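Local coordinates for uncharacterized protein (Acinetobacter baumannii, PDB 5D66), which is of unknown function but folds as an ankyrin repeat domain, a scaffold that in many relatives serves to bind other proteins, at residues A[109-115]-A[151-155]; A[134-140]-A[165-171]. One frame throughout, in Å; residues are numbered along the deposited sequence. Where two conformers were deposited one is given.

Contact 1 (A[109-115]-A[151-155])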
loop_
_atom_site.group_PDB
_atom_site.type_symbol
_atom_site.label_atom_id
_atom_site.label_comp_id
_atom_site.label_asym_id
_atom_site.label_seq_id
_atom_site.Cartn_x
_atom_site.Cartn_y
_atom_site.Cartn_z
ATOM N N ALA A 109 0.226 -4.940 1.044
ATOM C CA ALA A 109 0.937 -5.449 -0.120
ATOM C C ALA A 109 1.499 -6.835 0.199
ATOM O O ALA A 109 1.403 -7.774 -0.617
ATOM C CB ALA A 109 2.018 -4.496 -0.515
ATOM N N ALA A 110 2.062 -6.996 1.402
ATOM C CA ALA A 110 2.570 -8.297 1.810
ATOM C C ALA A 110 1.438 -9.303 1.989
ATOM O O ALA A 110 1.518 -10.431 1.561
ATOM C CB ALA A 110 3.405 -8.116 3.079
ATOM N N GLU A 111 0.372 -8.886 2.692
ATOM C CA GLU A 111 -0.811 -9.689 2.890
ATOM C C GLU A 111 -1.328 -10.309 1.602
ATOM O O GLU A 111 -1.699 -11.485 1.538
ATOM C CB GLU A 111 -1.899 -8.800 3.492
ATOM C CG GLU A 111 -3.231 -9.442 3.715
ATOM C CD GLU A 111 -4.311 -8.411 4.135
ATOM O OE1 GLU A 111 -4.111 -7.187 4.026
ATOM O OE2 GLU A 111 -5.435 -8.869 4.429
ATOM N N ARG A 112 -1.380 -9.486 0.563
ATOM C CA ARG A 112 -2.000 -9.854 -0.685
ATOM C C ARG A 112 -1.038 -10.523 -1.661
ATOM O O ARG A 112 -1.423 -10.932 -2.739
ATOM C CB ARG A 112 -2.707 -8.670 -1.296
ATOM C CG ARG A 112 -3.827 -8.151 -0.356
ATOM C CD ARG A 112 -4.429 -6.987 -0.796
ATOM N NE ARG A 112 -5.175 -6.300 0.233
ATOM C CZ ARG A 112 -5.866 -5.187 0.002
ATOM N NH1 ARG A 112 -6.073 -4.758 -1.227
ATOM N NH2 ARG A 112 -6.541 -4.622 1.010
ATOM N N GLY A 113 0.227 -10.654 -1.273
ATOM C CA GLY A 113 1.173 -11.364 -2.108
ATOM C C GLY A 113 1.666 -10.577 -3.273
ATOM O O GLY A 113 2.107 -11.162 -4.264
ATOM N N HIS A 114 1.679 -9.240 -3.192
ATOM C CA HIS A 114 2.078 -8.381 -4.305
ATOM C C HIS A 114 3.612 -8.164 -4.227
ATOM O O HIS A 114 4.072 -7.221 -3.603
ATOM C CB HIS A 114 1.361 -7.002 -4.232
ATOM C CG HIS A 114 -0.117 -7.038 -4.342
ATOM N ND1 HIS A 114 -0.799 -7.817 -5.235
ATOM C CD2 HIS A 114 -1.057 -6.332 -3.652
ATOM C CE1 HIS A 114 -2.102 -7.553 -5.146
ATOM N NE2 HIS A 114 -2.280 -6.692 -4.159
ATOM N N VAL A 115 4.347 -9.098 -4.827
ATOM C CA VAL A 115 5.784 -9.157 -4.598
ATOM C C VAL A 115 6.502 -7.852 -5.039
ATOM O O VAL A 115 7.315 -7.308 -4.297
ATOM C CB VAL A 115 6.428 -10.387 -5.318
ATOM C CG1 VAL A 115 7.939 -10.431 -5.111
ATOM C CG2 VAL A 115 5.832 -11.684 -4.849
ATOM N N ASN A 151 4.943 -16.643 -3.928
ATOM C CA ASN A 151 4.930 -15.221 -3.652
ATOM C C ASN A 151 5.214 -14.905 -2.205
ATOM O O ASN A 151 5.907 -13.939 -1.891
ATOM C CB ASN A 151 3.536 -14.574 -3.903
ATOM C CG ASN A 151 3.077 -14.654 -5.313
ATOM O OD1 ASN A 151 3.326 -15.643 -5.945
ATOM N ND2 ASN A 151 2.397 -13.629 -5.813
ATOM N N TYR A 152 4.618 -15.680 -1.304
ATOM C CA TYR A 152 4.790 -15.420 0.098
ATOM C C TYR A 152 6.177 -15.774 0.620
ATOM O O TYR A 152 6.717 -15.073 1.469
ATOM C CB TYR A 152 3.670 -16.086 0.944
ATOM C CG TYR A 152 2.321 -15.432 0.633
ATOM C CD1 TYR A 152 2.022 -14.229 1.159
ATOM C CD2 TYR A 152 1.425 -16.003 -0.272
ATOM C CE1 TYR A 152 0.858 -13.605 0.858
ATOM C CE2 TYR A 152 0.225 -15.365 -0.613
ATOM C CZ TYR A 152 -0.052 -14.151 0.005
ATOM O OH TYR A 152 -1.265 -13.532 -0.270
ATOM N N GLN A 153 6.748 -16.867 0.103
ATOM C CA GLN A 153 8.163 -17.125 0.401
ATOM C C GLN A 153 9.052 -15.974 -0.076
ATOM O O GLN A 153 9.961 -15.544 0.654
ATOM C CB GLN A 153 8.634 -18.411 -0.265
ATOM C CG GLN A 153 8.034 -19.665 0.326
ATOM C CD GLN A 153 8.384 -20.899 -0.478
ATOM O OE1 GLN A 153 9.419 -20.974 -1.097
ATOM N NE2 GLN A 153 7.472 -21.836 -0.500
ATOM N N GLN A 154 8.763 -15.453 -1.270
ATOM C CA GLN A 154 9.583 -14.374 -1.859
ATOM C C GLN A 154 9.439 -13.115 -0.983
ATOM O O GLN A 154 10.442 -12.449 -0.690
ATOM C CB GLN A 154 9.159 -14.109 -3.298
ATOM C CG GLN A 154 9.516 -15.271 -4.172
ATOM C CD GLN A 154 8.777 -15.307 -5.501
ATOM O OE1 GLN A 154 8.070 -14.363 -5.850
ATOM N NE2 GLN A 154 8.992 -16.362 -6.264
ATOM N N ILE A 155 8.228 -12.826 -0.521
ATOM C CA ILE A 155 7.973 -11.642 0.321
ATOM C C ILE A 155 8.636 -11.804 1.673
ATOM O O ILE A 155 9.238 -10.852 2.198
ATOM C CB ILE A 155 6.474 -11.404 0.417
ATOM C CG1 ILE A 155 5.977 -10.782 -0.899
ATOM C CG2 ILE A 155 6.098 -10.547 1.614
ATOM C CD1 ILE A 155 4.537 -10.886 -1.158
#
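The tight helix-to-helix turn of an ankyrin repeat, here a Schellman motif closed at Gly113, receives Tyr152 and Asn151 from helix 150-162. Two side-chain hydrogen bonds grip the turn through its carbonyls. Tyr152 OH donates to Glu111 O over 2.8 Å, approaching 31° out of the carbonyl plane, while that same oxygen lies in the plane of the phenol ring, at its edge. Ala110 O also sits near the ring plane at the edge, 3.3 Å from Tyr152 CE1, although it is already the acceptor for Gly113 N. The second bond is nearly straight: in one of its two conformers, Asn151 ND2 reaches Gly113 O at 2.9 Å with an N-H...O angle of 171°, and the oxygen lies close to the amide plane, which would hold the amide in that rotation. Gly113 itself, with positive phi, presents bare backbone, and Ile155 CD1 settles 3.5 Å from Gly113 CA. With CG1 beside its backbone N (chi1 -76°), Ile155 sends that end toward the turn and its other branch, CG2, to Ala110 CB at 3.9 Å. Beyond the turn, Val115 CG2 touches Ile155 CD1 and the CB of Asn151. Ile155 and Ala110 both touch Val118 of helix 115-124, while Ala138 and Ala142 of helix 138-144 meet Ala110 and Ile155 respectively, so that helix 150-162 packs across the junction of helices 106-111 and 115-124.

Contact 2 (A[134-140]-A[165-171])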
loop_
_atom_site.group_PDB
_atom_site.type_symbol
_atom_site.label_atom_id
_atom_site.label_comp_id
_atom_site.label_asym_id
_atom_site.label_seq_id
_atom_site.Cartn_x
_atom_site.Cartn_y
_atom_site.Cartn_z
ATOM N N LEU A 134 -4.206 -4.709 14.222
ATOM C CA LEU A 134 -4.440 -6.156 14.406
ATOM C C LEU A 134 -3.255 -6.803 15.110
ATOM O O LEU A 134 -3.289 -8.005 15.388
ATOM C CB LEU A 134 -4.670 -6.845 13.045
ATOM C CG LEU A 134 -5.890 -6.315 12.275
ATOM C CD1 LEU A 134 -5.707 -6.474 10.737
ATOM C CD2 LEU A 134 -7.118 -7.020 12.663
ATOM N N GLY A 135 -2.201 -6.038 15.438
ATOM C CA GLY A 135 -1.019 -6.534 16.107
ATOM C C GLY A 135 -0.057 -7.220 15.139
ATOM O O GLY A 135 0.839 -7.938 15.572
ATOM N N TRP A 136 -0.193 -6.951 13.846
ATOM C CA TRP A 136 0.542 -7.669 12.831
ATOM C C TRP A 136 1.504 -6.715 12.118
ATOM O O TRP A 136 1.181 -5.573 11.816
ATOM C CB TRP A 136 -0.335 -8.387 11.817
ATOM C CG TRP A 136 -1.173 -9.474 12.342
ATOM C CD1 TRP A 136 -0.880 -10.267 13.410
ATOM C CD2 TRP A 136 -2.415 -9.955 11.840
ATOM N NE1 TRP A 136 -1.847 -11.207 13.600
ATOM C CE2 TRP A 136 -2.810 -11.037 12.648
ATOM C CE3 TRP A 136 -3.328 -9.491 10.851
ATOM C CZ2 TRP A 136 -4.030 -11.719 12.460
ATOM C CZ3 TRP A 136 -4.508 -10.198 10.628
ATOM C CH2 TRP A 136 -4.841 -11.322 11.425
ATOM N N THR A 137 2.673 -7.248 11.802
ATOM C CA THR A 137 3.641 -6.654 10.906
ATOM C C THR A 137 3.399 -7.192 9.478
ATOM O O THR A 137 2.649 -8.182 9.282
ATOM C CB THR A 137 5.044 -7.042 11.357
ATOM O OG1 THR A 137 5.049 -8.486 11.343
ATOM C CG2 THR A 137 5.443 -6.544 12.682
ATOM N N ALA A 138 4.115 -6.666 8.513
ATOM C CA ALA A 138 4.113 -7.221 7.168
ATOM C C ALA A 138 4.530 -8.710 7.193
ATOM O O ALA A 138 3.931 -9.485 6.512
ATOM C CB ALA A 138 4.999 -6.404 6.274
ATOM N N LEU A 139 5.594 -9.016 7.943
ATOM C CA LEU A 139 6.069 -10.370 8.071
ATOM C C LEU A 139 4.970 -11.302 8.614
ATOM O O LEU A 139 4.734 -12.391 8.057
ATOM C CB LEU A 139 7.317 -10.419 8.936
ATOM C CG LEU A 139 7.973 -11.779 9.145
ATOM C CD1 LEU A 139 8.425 -12.402 7.876
ATOM C CD2 LEU A 139 9.115 -11.637 10.109
ATOM N N LEU A 140 4.337 -10.913 9.692
ATOM C CA LEU A 140 3.281 -11.736 10.279
ATOM C C LEU A 140 2.161 -11.945 9.297
ATOM O O LEU A 140 1.658 -13.075 9.145
ATOM C CB LEU A 140 2.797 -11.172 11.596
ATOM C CG LEU A 140 3.743 -11.366 12.765
ATOM C CD1 LEU A 140 3.444 -10.419 13.902
ATOM C CD2 LEU A 140 3.671 -12.789 13.293
ATOM N N ASN A 165 12.659 -7.443 11.750
ATOM C CA ASN A 165 12.954 -8.190 12.950
ATOM C C ASN A 165 12.143 -9.481 12.925
ATOM O O ASN A 165 10.922 -9.436 12.950
ATOM C CB ASN A 165 12.605 -7.324 14.156
ATOM C CG ASN A 165 12.945 -7.958 15.474
ATOM O OD1 ASN A 165 13.060 -9.177 15.581
ATOM N ND2 ASN A 165 13.100 -7.140 16.511
ATOM N N PRO A 166 12.783 -10.653 12.887
ATOM C CA PRO A 166 12.030 -11.887 12.792
ATOM C C PRO A 166 11.389 -12.337 14.083
ATOM O O PRO A 166 10.682 -13.332 14.094
ATOM C CB PRO A 166 13.096 -12.869 12.389
ATOM C CG PRO A 166 14.355 -12.372 13.099
ATOM C CD PRO A 166 14.230 -10.876 12.915
ATOM N N ASN A 167 11.638 -11.602 15.185
ATOM C CA ASN A 167 11.129 -11.926 16.503
ATOM C C ASN A 167 10.037 -11.034 17.005
ATOM O O ASN A 167 9.644 -11.152 18.158
ATOM C CB ASN A 167 12.318 -12.022 17.485
ATOM C CG ASN A 167 13.203 -13.214 17.119
ATOM O OD1 ASN A 167 12.682 -14.291 16.922
ATOM N ND2 ASN A 167 14.490 -13.024 16.973
ATOM N N LEU A 168 9.496 -10.158 16.190
ATOM C CA LEU A 168 8.321 -9.344 16.571
ATOM C C LEU A 168 7.090 -10.203 16.435
ATOM O O LEU A 168 6.697 -10.591 15.337
ATOM C CB LEU A 168 8.213 -8.064 15.738
ATOM C CG LEU A 168 9.272 -7.025 16.024
ATOM C CD1 LEU A 168 9.074 -5.836 15.069
ATOM C CD2 LEU A 168 9.368 -6.555 17.459
ATOM N N ALA A 169 6.534 -10.566 17.586
ATOM C CA ALA A 169 5.398 -11.464 17.720
ATOM C C ALA A 169 4.050 -10.729 17.574
ATOM O O ALA A 169 3.984 -9.508 17.661
ATOM C CB ALA A 169 5.514 -12.170 19.044
ATOM N N ASP A 170 2.982 -11.515 17.386
ATOM C CA ASP A 170 1.626 -11.002 17.380
ATOM C C ASP A 170 1.186 -10.563 18.775
ATOM O O ASP A 170 1.951 -10.628 19.759
ATOM C CB ASP A 170 0.679 -11.972 16.682
ATOM C CG ASP A 170 0.356 -13.253 17.459
ATOM O OD1 ASP A 170 0.564 -13.250 18.708
ATOM O OD2 ASP A 170 -0.181 -14.213 16.833
ATOM N N LYS A 171 -0.045 -10.069 18.901
ATOM C CA LYS A 171 -0.522 -9.570 20.197
ATOM C C LYS A 171 -0.521 -10.628 21.260
ATOM O O LYS A 171 -0.386 -10.308 22.434
ATOM C CB LYS A 171 -1.953 -9.052 20.102
ATOM C CG LYS A 171 -2.046 -7.688 19.619
ATOM C CD LYS A 171 -3.471 -7.305 19.545
ATOM C CE LYS A 171 -3.598 -5.951 18.968
ATOM N NZ LYS A 171 -4.995 -5.777 18.646
HETATM O O HOH W 1 -2.079 -10.117 16.846
HETATM O O HOH W 2 1.958 -7.525 17.956
HETATM O O HOH W 3 4.210 -7.404 15.967
HETATM O O HOH W 4 -2.376 -13.290 15.433
HETATM O O HOH W 5 7.122 -9.680 12.687
#
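Gly135 and Lys171 bring the two backbones within 5.1 Å at their CA atoms, and the chains diverge to 7.8 Å between the CA atoms of Thr137 and Leu168. In one of its two conformers, Lys171 lays its extended chain against the glycine, with CE 3.8 Å from Gly135 N, and its ammonium group bonds to Asn133 O just outside. Much of the polar contact runs through water: one molecule takes a hydrogen bond from Lys171 N and gives one to Leu134 O, and another donates to Leu168 O at 2.8 Å while meeting Thr137 OG1. The pairing is consistent with finger loops of an ankyrin stack, leading to helices 138-144 and 176-183, and Thr137 belongs to the TPLH-like position where the first of these starts. As N-cap, it accepts from Leu140 N through OG1 at 3.0 Å, so its hydroxyl oxygen serves both the helix end and the water bridge. Trp136 and Asp170 run side by side in the same direction, with Asp170 CB 4.0 Å from Trp136 CD1 at the indole edge and the ring and carboxylate planes 40° apart. A water in the indole plane accepts from Trp136 NE1 and donates to Asp170 OD2; that carboxylate oxygen also bonds His179 of helix 176-183, while OD1 takes the N-H of Ile174. Leucines fill the helix side. Leu140 CD1 comes to 3.6 Å from Leu168 O and reaches on to Asp170 N, whereas Leu139, with CG anti to its N (chi1 -178°), brings CD2 to 4.0 Å from Pro166 CA, within the type I turn Asn165-Leu168, where Asn165 OD1 accepts from Asn167 N in an Asx turn.

In the fold
Both contacts join successive layers of the ankyrin stack, but at different levels of it. Contact 1 binds the turn between helices 106-111 and 115-124 to helix 150-162, using direct side-chain bonds to backbone carbonyls and an isoleucine packed against alanine, glycine and valine. Contact 2, about 15 Å away between centres and farther from the middle of the chain, pairs a loop and the first turn of helix 138-144 with the loop after helix 150-162, with water mediating its polar links and leucines supplying the apolar side. Each mixes buried and more exposed residues. They meet where Ala110 CB packs 3.7 Å from Ala138 O; helix 138-144 carries the end of a contact 2 segment and helix 150-162 a contact 1 segment.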